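Acetyltransferase, GNAT family (Listeria monocytogenes str. 4b, PDB 2OH1) probably transfers an acetyl group from acetyl-CoA to an acceptor that its family membership does not define, as a member of the GNAT acetyltransferase family. Local coordinates at residues 66-71 and 125-130; 29-34 and 80-85. One frame throughout, in Å; residues are numbered along the deposited sequence.

Contact 1: residues 66-71 and 125-130; sequences EVALFE and IYFAEK
Ala-68 and Phe-127 meet through carbon alone; the polar bonds internal to the segments belong to the helix, where Glu-129 N reaches Ile-125 O at 2.9 Å across the turn that carries Phe-127. The CG of Phe-127 lies anti to the backbone N (chi1 175°), which extends the ring from the helix toward strand 67-71. There CE2 of Phe-127 rests on CB of Ala-68 at 4.0 Å, the methyl pointing toward the helix. Phe-70 supplies the second half of the contact. The two rings form an offset T-shaped pair: planes at 90°, centroids 5.9 Å apart, the edge of Phe-70 turned to the face of Phe-127. The same edge of Phe-70 also meets the root of its partner, since CE2 of Phe-70 lies 4.2 Å from CB of Phe-127, near the Phe-70 ring plane. The interface buries 110 Å², nearly all of it from Ala-68, Phe-70 and Phe-127. Around it, Val-16 of strand 12-18 touches the side chains of both Phe-70 and Phe-127, while Ala-128 packs on Met-81 of strand 77-84; helix 120-134 therefore lies across three adjacent strands, 12-18, 67-71 and 77-84, on one face of the sheet.

Contact 2: residues 29-34 and 80-85; sequences DLMIDT and AMIIRK
Helix segment 29-34 passes strand segment 80-85 with its closest CA pair, Leu-30 and Ala-80, 8.6 Å apart, a separation bridged by side chains. Leu-30 points toward the strand, and its CG lies anti to the backbone N (chi1 -179°), which sends the branch out to the strand, where CD2 reaches CB of Ala-80 at 3.8 Å. One residue on, selenomethionine Met-31 runs extended beyond CG, and its methyl CE meets CD1 of Ile-82 tip to tip at 4.2 Å. Both of these residues were modelled in two conformers, so this second touch describes only one of the alternatives. Ala-80 and Ile-82, two apart on strand 77-84, both point to the helix, as expected of an extended strand covered by a helix in the mixed beta-sheet of the alpha/beta GNAT fold. The helical turn beyond Leu-30 is reinforced by Thr-34, whose OG1 donates to Leu-30 O over 2.6 Å. That donor stands 31° out of the carbonyl plane, with a C=O...donor angle of 149°, and Thr-34 N reaches the same oxygen from the opposite face, so two bonds grip it. Phe-53 packs on both Met-31 and Thr-34. An unidentified ligand, probably from the crystallisation liquor, comes within about 3 Å of the Leu-30 side chain.

Contacts 1 and 2 lie with their centres about 12 Å apart and join through neighbouring antiparallel strands, 67-71 and 77-84. Glu-66 bridges them twice: its O lies 2.8 Å from Ile-83 N, and its OE2 lies 2.8 Å from Lys-85 N, both probable hydrogen bonds. Val-67 CG2 packs on Ile-82 CD1 at 3.7 Å, in one of the two conformers of Ile-82. Ala-68 points to helix 120-134, whereas Ala-80 and Ile-82 point to helix 24-40, so helices 120-134 and 24-40 cover opposite faces of one sheet. The unidentified ligand lies on the contact 2 side; whether it marks a substrate pocket cannot be judged from its position alone.

Contact 1: residues 66-71 and 125-130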
ATOM      1  N   GLU A  66       8.382   5.425  -4.973  1.00 15.16           N
ATOM      2  CA  GLU A  66       7.664   4.562  -4.060  1.00 15.26           C
ATOM      3  C   GLU A  66       6.269   5.067  -3.715  1.00 15.46           C
ATOM      4  O   GLU A  66       5.640   4.500  -2.802  1.00 17.21           O
ATOM      5  CB  GLU A  66       8.523   4.357  -2.791  1.00 16.33           C
ATOM      6  CG  GLU A  66       9.689   3.428  -3.082  1.00 16.33           C
ATOM      7  CD  GLU A  66      10.674   3.172  -1.937  1.00 18.08           C
ATOM      8  OE1 GLU A  66      10.751   3.988  -0.997  1.00 19.55           O
ATOM      9  OE2 GLU A  66      11.370   2.134  -1.941  1.00 18.93           O
ATOM     10  N   VAL A  67       5.814   6.165  -4.335  1.00 15.47           N
ATOM     11  CA  VAL A  67       4.482   6.676  -4.141  1.00 14.50           C
ATOM     12  C   VAL A  67       3.722   6.666  -5.439  1.00 16.01           C
ATOM     13  O   VAL A  67       4.121   7.315  -6.418  1.00 15.38           O
ATOM     14  CB  VAL A  67       4.499   8.097  -3.603  1.00 13.53           C
ATOM     15  CG1 VAL A  67       3.039   8.531  -3.282  1.00 15.44           C
ATOM     16  CG2 VAL A  67       5.340   8.262  -2.343  1.00 18.21           C
ATOM     17  N   ALA A  68       2.617   5.960  -5.499  1.00 15.18           N
ATOM     18  CA  ALA A  68       1.758   5.919  -6.695  1.00 14.04           C
ATOM     19  C   ALA A  68       0.475   6.651  -6.399  1.00 14.53           C
ATOM     20  O   ALA A  68      -0.102   6.456  -5.314  1.00 13.95           O
ATOM     21  CB  ALA A  68       1.460   4.490  -7.073  1.00 15.25           C
ATOM     22  N   LEU A  69       0.037   7.528  -7.310  1.00 14.00           N
ATOM     23  CA  LEU A  69      -1.139   8.333  -7.172  1.00 12.76           C
ATOM     24  C   LEU A  69      -2.186   7.876  -8.178  1.00 15.29           C
ATOM     25  O   LEU A  69      -1.879   7.598  -9.322  1.00 14.57           O
ATOM     26  CB  LEU A  69      -0.777   9.785  -7.481  1.00 11.18           C
ATOM     27  CG  LEU A  69       0.324  10.367  -6.566  1.00 13.42           C
ATOM     28  CD1 LEU A  69       0.556  11.873  -6.981  1.00 16.09           C
ATOM     29  CD2 LEU A  69       0.006  10.192  -5.103  1.00 15.93           C
ATOM     30  N   PHE A  70      -3.436   7.899  -7.744  1.00 13.56           N
ATOM     31  CA  PHE A  70      -4.596   7.383  -8.516  1.00 13.31           C
ATOM     32  C   PHE A  70      -5.569   8.550  -8.560  1.00 14.12           C
ATOM     33  O   PHE A  70      -6.066   8.978  -7.508  1.00 13.21           O
ATOM     34  CB  PHE A  70      -5.176   6.142  -7.818  1.00 14.38           C
ATOM     35  CG  PHE A  70      -4.207   5.025  -7.781  1.00 13.08           C
ATOM     36  CD1 PHE A  70      -3.219   4.989  -6.802  1.00 12.88           C
ATOM     37  CD2 PHE A  70      -4.240   4.051  -8.760  1.00 15.65           C
ATOM     38  CE1 PHE A  70      -2.266   3.970  -6.826  1.00 14.24           C
ATOM     39  CE2 PHE A  70      -3.255   3.009  -8.764  1.00 15.72           C
ATOM     40  CZ  PHE A  70      -2.281   3.007  -7.798  1.00 17.62           C
ATOM     41  N   GLU A  71      -5.763   9.105  -9.755  1.00 14.13           N
ATOM     42  CA  GLU A  71      -6.527  10.335  -9.943  1.00 14.21           C
ATOM     43  C   GLU A  71      -7.701  10.145 -10.916  1.00 15.16           C
ATOM     44  O   GLU A  71      -7.601   9.345 -11.863  1.00 16.44           O
ATOM     45  CB  GLU A  71      -5.583  11.442 -10.414  1.00 13.78           C
ATOM     46  CG  GLU A  71      -4.521  11.819  -9.407  1.00 15.94           C
ATOM     47  CD  GLU A  71      -3.473  12.775  -9.992  1.00 19.50           C
ATOM     48  OE1 GLU A  71      -3.044  12.590 -11.132  1.00 19.38           O
ATOM     49  OE2 GLU A  71      -3.072  13.712  -9.264  1.00 19.69           O
ATOM     50  N   ILE A 125      -3.236  -2.235  -5.681  1.00 14.22           N
ATOM     51  CA  ILE A 125      -2.292  -3.336  -5.489  1.00 15.86           C
ATOM     52  C   ILE A 125      -1.959  -3.994  -6.847  1.00 16.92           C
ATOM     53  O   ILE A 125      -0.791  -4.306  -7.097  1.00 18.51           O
ATOM     54  CB  ILE A 125      -2.896  -4.349  -4.541  1.00 17.17           C
ATOM     55  CG1 ILE A 125      -3.037  -3.726  -3.154  1.00 18.86           C
ATOM     56  CG2 ILE A 125      -2.040  -5.686  -4.497  1.00 19.54           C
ATOM     57  CD1 ILE A 125      -3.807  -4.552  -2.189  1.00 20.06           C
ATOM     58  N   TYR A 126      -2.925  -4.191  -7.724  1.00 17.69           N
ATOM     59  CA  TYR A 126      -2.692  -4.739  -9.054  1.00 19.38           C
ATOM     60  C   TYR A 126      -1.651  -3.928  -9.830  1.00 18.80           C
ATOM     61  O   TYR A 126      -0.817  -4.475 -10.590  1.00 18.48           O
ATOM     62  CB  TYR A 126      -3.994  -4.789  -9.825  1.00 21.80           C
ATOM     63  CG  TYR A 126      -3.842  -5.419 -11.193  1.00 31.48           C
ATOM     64  CD1 TYR A 126      -3.474  -6.759 -11.331  1.00 39.35           C
ATOM     65  CD2 TYR A 126      -4.061  -4.672 -12.357  1.00 41.16           C
ATOM     66  CE1 TYR A 126      -3.335  -7.345 -12.583  1.00 40.96           C
ATOM     67  CE2 TYR A 126      -3.931  -5.250 -13.616  1.00 45.51           C
ATOM     68  CZ  TYR A 126      -3.564  -6.584 -13.719  1.00 41.24           C
ATOM     69  OH  TYR A 126      -3.414  -7.165 -14.974  1.00 53.46           O
ATOM     70  N   PHE A 127      -1.686  -2.603  -9.677  1.00 15.92           N
ATOM     71  CA  PHE A 127      -0.675  -1.771 -10.302  1.00 16.01           C
ATOM     72  C   PHE A 127       0.759  -2.111  -9.771  1.00 19.51           C
ATOM     73  O   PHE A 127       1.715  -2.189 -10.538  1.00 19.61           O
ATOM     74  CB  PHE A 127      -1.039  -0.276 -10.123  1.00 18.22           C
ATOM     75  CG  PHE A 127      -0.022   0.637 -10.621  1.00 17.97           C
ATOM     76  CD1 PHE A 127       0.050   0.934 -11.975  1.00 20.77           C
ATOM     77  CD2 PHE A 127       0.928   1.164  -9.766  1.00 20.80           C
ATOM     78  CE1 PHE A 127       1.048   1.798 -12.444  1.00 23.48           C
ATOM     79  CE2 PHE A 127       1.895   2.033 -10.217  1.00 21.04           C
ATOM     80  CZ  PHE A 127       1.974   2.348 -11.541  1.00 20.95           C
ATOM     81  N   ALA A 128       0.872  -2.328  -8.466  1.00 17.23           N
ATOM     82  CA  ALA A 128       2.149  -2.714  -7.844  1.00 18.96           C
ATOM     83  C   ALA A 128       2.611  -4.074  -8.434  1.00 18.81           C
ATOM     84  O   ALA A 128       3.815  -4.266  -8.667  1.00 17.90           O
ATOM     85  CB  ALA A 128       2.038  -2.761  -6.290  1.00 19.78           C
ATOM     86  N   GLU A 129       1.667  -5.014  -8.566  1.00 19.35           N
ATOM     87  CA  GLU A 129       1.929  -6.326  -9.175  1.00 16.73           C
ATOM     88  C   GLU A 129       2.509  -6.140 -10.565  1.00 21.22           C
ATOM     89  O   GLU A 129       3.547  -6.718 -10.890  1.00 18.12           O
ATOM     90  CB  GLU A 129       0.677  -7.177  -9.231  1.00 17.14           C
ATOM     91  CG  GLU A 129       0.093  -7.539  -7.854  1.00 16.91           C
ATOM     92  CD  GLU A 129      -1.258  -8.257  -7.967  1.00 23.39           C
ATOM     93  OE1 GLU A 129      -1.432  -9.061  -8.898  1.00 25.64           O
ATOM     94  OE2 GLU A 129      -2.122  -8.050  -7.071  1.00 27.01           O
ATOM     95  N   LYS A 130       1.860  -5.307 -11.370  1.00 17.18           N
ATOM     96  CA  LYS A 130       2.341  -4.996 -12.745  1.00 18.14           C
ATOM     97  C   LYS A 130       3.727  -4.370 -12.746  1.00 19.57           C
ATOM     98  O   LYS A 130       4.558  -4.779 -13.545  1.00 19.64           O
ATOM     99  CB  LYS A 130       1.347  -4.122 -13.483  1.00 21.71           C
ATOM    100  CG  LYS A 130       0.122  -4.862 -13.888  1.00 24.05           C
ATOM    101  CD  LYS A 130      -0.987  -3.915 -14.448  1.00 31.53           C
ATOM    102  CE  LYS A 130      -1.779  -4.577 -15.575  1.00 48.96           C
TER

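Contact 2: residues 29-34 and 80-85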
ATOM      1  N   ASP A  29      -1.116  16.329   3.140  1.00 22.81           N
ATOM      2  CA  ASP A  29      -2.477  16.683   3.588  1.00 24.05           C
ATOM      3  C   ASP A  29      -3.311  15.443   3.644  1.00 22.23           C
ATOM      4  O   ASP A  29      -4.047  15.208   4.627  1.00 23.06           O
ATOM      5  CB  ASP A  29      -3.158  17.685   2.692  1.00 24.42           C
ATOM      6  CG  ASP A  29      -2.748  19.109   2.978  1.00 32.38           C
ATOM      7  OD1 ASP A  29      -2.097  19.417   4.023  1.00 34.28           O
ATOM      8  OD2 ASP A  29      -3.058  19.942   2.085  1.00 45.44           O
ATOM      9  N   LEU A  30      -3.153  14.589   2.647  1.00 21.72           N
ATOM     10  CA  LEU A  30      -3.810  13.312   2.612  1.00 18.24           C
ATOM     11  C   LEU A  30      -3.446  12.368   3.816  1.00 20.38           C
ATOM     12  O   LEU A  30      -4.321  11.679   4.393  1.00 21.64           O
ATOM     13  CB  LEU A  30      -3.558  12.611   1.319  1.00 19.30           C
ATOM     14  CG  LEU A  30      -4.205  11.250   1.118  1.00 20.37           C
ATOM     15  CD1 LEU A  30      -5.752  11.249   1.334  1.00 29.14           C
ATOM     16  CD2 LEU A  30      -3.901  10.508  -0.229  1.00 22.81           C
HETATM   17  N   MSE A  31      -2.164  12.356   4.168  0.50 18.66           N
HETATM   18  CA  MSE A  31      -1.660  11.587   5.317  0.50 17.38           C
HETATM   19  C   MSE A  31      -2.331  12.093   6.582  0.50 20.49           C
HETATM   20  O   MSE A  31      -2.929  11.302   7.304  0.50 19.89           O
HETATM   21  CB  MSE A  31      -0.135  11.659   5.431  0.50 17.70           C
HETATM   22  CG  MSE A  31       0.549  11.030   4.236  0.50 14.01           C
HETATM   23 SE   MSE A  31       2.448  10.935   4.379  0.37 14.59          SE
HETATM   24  CE  MSE A  31       2.765   9.373   3.272  0.50 11.38           C
ATOM     25  N   ILE A  32      -2.235  13.406   6.798  1.00 20.63           N
ATOM     26  CA  ILE A  32      -2.780  14.079   7.989  1.00 23.35           C
ATOM     27  C   ILE A  32      -4.243  13.750   8.102  1.00 22.96           C
ATOM     28  O   ILE A  32      -4.731  13.327   9.189  1.00 20.86           O
ATOM     29  CB  ILE A  32      -2.601  15.609   7.931  1.00 22.15           C
ATOM     30  CG1 ILE A  32      -1.161  16.043   8.138  1.00 23.75           C
ATOM     31  CG2 ILE A  32      -3.521  16.317   9.022  1.00 23.13           C
ATOM     32  CD1 ILE A  32      -0.861  17.490   7.661  1.00 22.27           C
ATOM     33  N   ASP A  33      -4.975  13.850   7.002  1.00 21.76           N
ATOM     34  CA  ASP A  33      -6.417  13.668   7.012  1.00 21.78           C
ATOM     35  C   ASP A  33      -6.770  12.187   7.270  1.00 22.95           C
ATOM     36  O   ASP A  33      -7.717  11.893   8.045  1.00 22.22           O
ATOM     37  CB  ASP A  33      -7.106  14.218   5.727  1.00 24.79           C
ATOM     38  CG  ASP A  33      -6.992  15.756   5.600  1.00 29.83           C
ATOM     39  OD1 ASP A  33      -6.728  16.482   6.586  1.00 34.49           O
ATOM     40  OD2 ASP A  33      -7.134  16.259   4.479  1.00 35.54           O
ATOM     41  N   THR A  34      -5.985  11.257   6.705  1.00 19.92           N
ATOM     42  CA  THR A  34      -6.196   9.857   6.904  1.00 19.91           C
ATOM     43  C   THR A  34      -5.923   9.471   8.396  1.00 21.66           C
ATOM     44  O   THR A  34      -6.679   8.671   9.004  1.00 22.11           O
ATOM     45  CB  THR A  34      -5.341   8.994   5.995  1.00 24.30           C
ATOM     46  OG1 THR A  34      -5.569   9.384   4.641  1.00 23.34           O
ATOM     47  CG2 THR A  34      -5.756   7.543   6.119  1.00 22.31           C
ATOM     48  N   ALA A  80      -3.740   6.938  -2.879  1.00 13.98           N
ATOM     49  CA  ALA A  80      -2.290   6.939  -2.927  1.00 14.59           C
ATOM     50  C   ALA A  80      -1.783   5.705  -2.254  1.00 15.30           C
ATOM     51  O   ALA A  80      -2.346   5.286  -1.236  1.00 14.99           O
ATOM     52  CB  ALA A  80      -1.720   8.216  -2.281  1.00 17.05           C
HETATM   53  N   MSE A  81      -0.699   5.178  -2.772  1.00 13.87           N
HETATM   54  CA  MSE A  81      -0.102   3.981  -2.284  1.00 15.00           C
HETATM   55  C   MSE A  81       1.390   4.182  -2.037  1.00 16.31           C
HETATM   56  O   MSE A  81       2.093   4.686  -2.916  1.00 14.56           O
HETATM   57  CB  MSE A  81      -0.307   2.904  -3.288  1.00 15.05           C
HETATM   58  CG  MSE A  81       0.304   1.583  -2.932  1.00 15.95           C
HETATM   59 SE   MSE A  81      -0.188   0.086  -4.052  0.75 16.39          SE
HETATM   60  CE  MSE A  81       0.509   0.766  -5.655  1.00 17.26           C
ATOM     61  N   ILE A  82       1.826   3.755  -0.854  0.50 14.37           N
ATOM     62  CA  ILE A  82       3.204   3.761  -0.419  0.50 13.76           C
ATOM     63  C   ILE A  82       3.728   2.361  -0.531  0.50 17.28           C
ATOM     64  O   ILE A  82       3.238   1.366   0.058  0.50 14.38           O
ATOM     65  CB  ILE A  82       3.368   4.322   1.021  0.50 14.31           C
ATOM     66  CG1 ILE A  82       2.662   5.694   1.166  0.50 19.39           C
ATOM     67  CG2 ILE A  82       4.870   4.406   1.342  0.50 21.15           C
ATOM     68  CD1 ILE A  82       2.923   6.746   0.044  0.50 19.14           C
ATOM     69  N   ILE A  83       4.760   2.243  -1.310  1.00 20.88           N
ATOM     70  CA  ILE A  83       5.469   0.997  -1.245  1.00 24.19           C
ATOM     71  C   ILE A  83       6.923   1.145  -0.808  1.00 25.43           C
ATOM     72  O   ILE A  83       7.466   2.258  -0.676  1.00 25.69           O
ATOM     73  CB  ILE A  83       5.429   0.332  -2.539  1.00 24.52           C
ATOM     74  CG1 ILE A  83       6.441   0.952  -3.489  1.00 25.49           C
ATOM     75  CG2 ILE A  83       4.031   0.334  -3.133  1.00 25.61           C
ATOM     76  CD1 ILE A  83       6.385   0.164  -4.838  1.00 28.37           C
ATOM     77  N   ARG A  84       7.548   0.021  -0.604  1.00 22.25           N
ATOM     78  CA  ARG A  84       8.970   0.018  -0.453  1.00 18.82           C
ATOM     79  C   ARG A  84       9.481  -0.950  -1.520  1.00 21.11           C
ATOM     80  O   ARG A  84       8.990  -2.092  -1.595  1.00 21.97           O
ATOM     81  CB  ARG A  84       9.387  -0.451   0.909  1.00 21.95           C
ATOM     82  CG  ARG A  84       9.038   0.515   2.011  1.00 28.55           C
ATOM     83  CD  ARG A  84       9.509   1.985   1.688  1.00 34.64           C
ATOM     84  NE  ARG A  84       9.689   2.700   2.954  1.00 30.83           N
ATOM     85  CZ  ARG A  84      10.751   2.610   3.733  1.00 22.07           C
ATOM     86  NH1 ARG A  84      11.810   1.889   3.386  1.00 31.51           N
ATOM     87  NH2 ARG A  84      10.769   3.250   4.879  1.00 28.87           N
ATOM     88  N   LYS A  85      10.395  -0.501  -2.373  1.00 18.73           N
ATOM     89  CA  LYS A  85      10.930  -1.365  -3.438  1.00 17.06           C
ATOM     90  C   LYS A  85      12.071  -2.277  -2.986  1.00 17.25           C
ATOM     91  O   LYS A  85      12.499  -3.142  -3.730  1.00 19.35           O
ATOM     92  CB  LYS A  85      11.338  -0.512  -4.617  1.00 19.14           C
ATOM     93  CG  LYS A  85      10.184   0.082  -5.357  1.00 22.57           C
ATOM     94  CD  LYS A  85      10.801   0.702  -6.581  1.00 33.26           C
ATOM     95  CE  LYS A  85      10.059   1.793  -7.159  1.00 38.45           C
ATOM     96  NZ  LYS A  85      10.983   2.323  -8.225  1.00 31.39           N
TER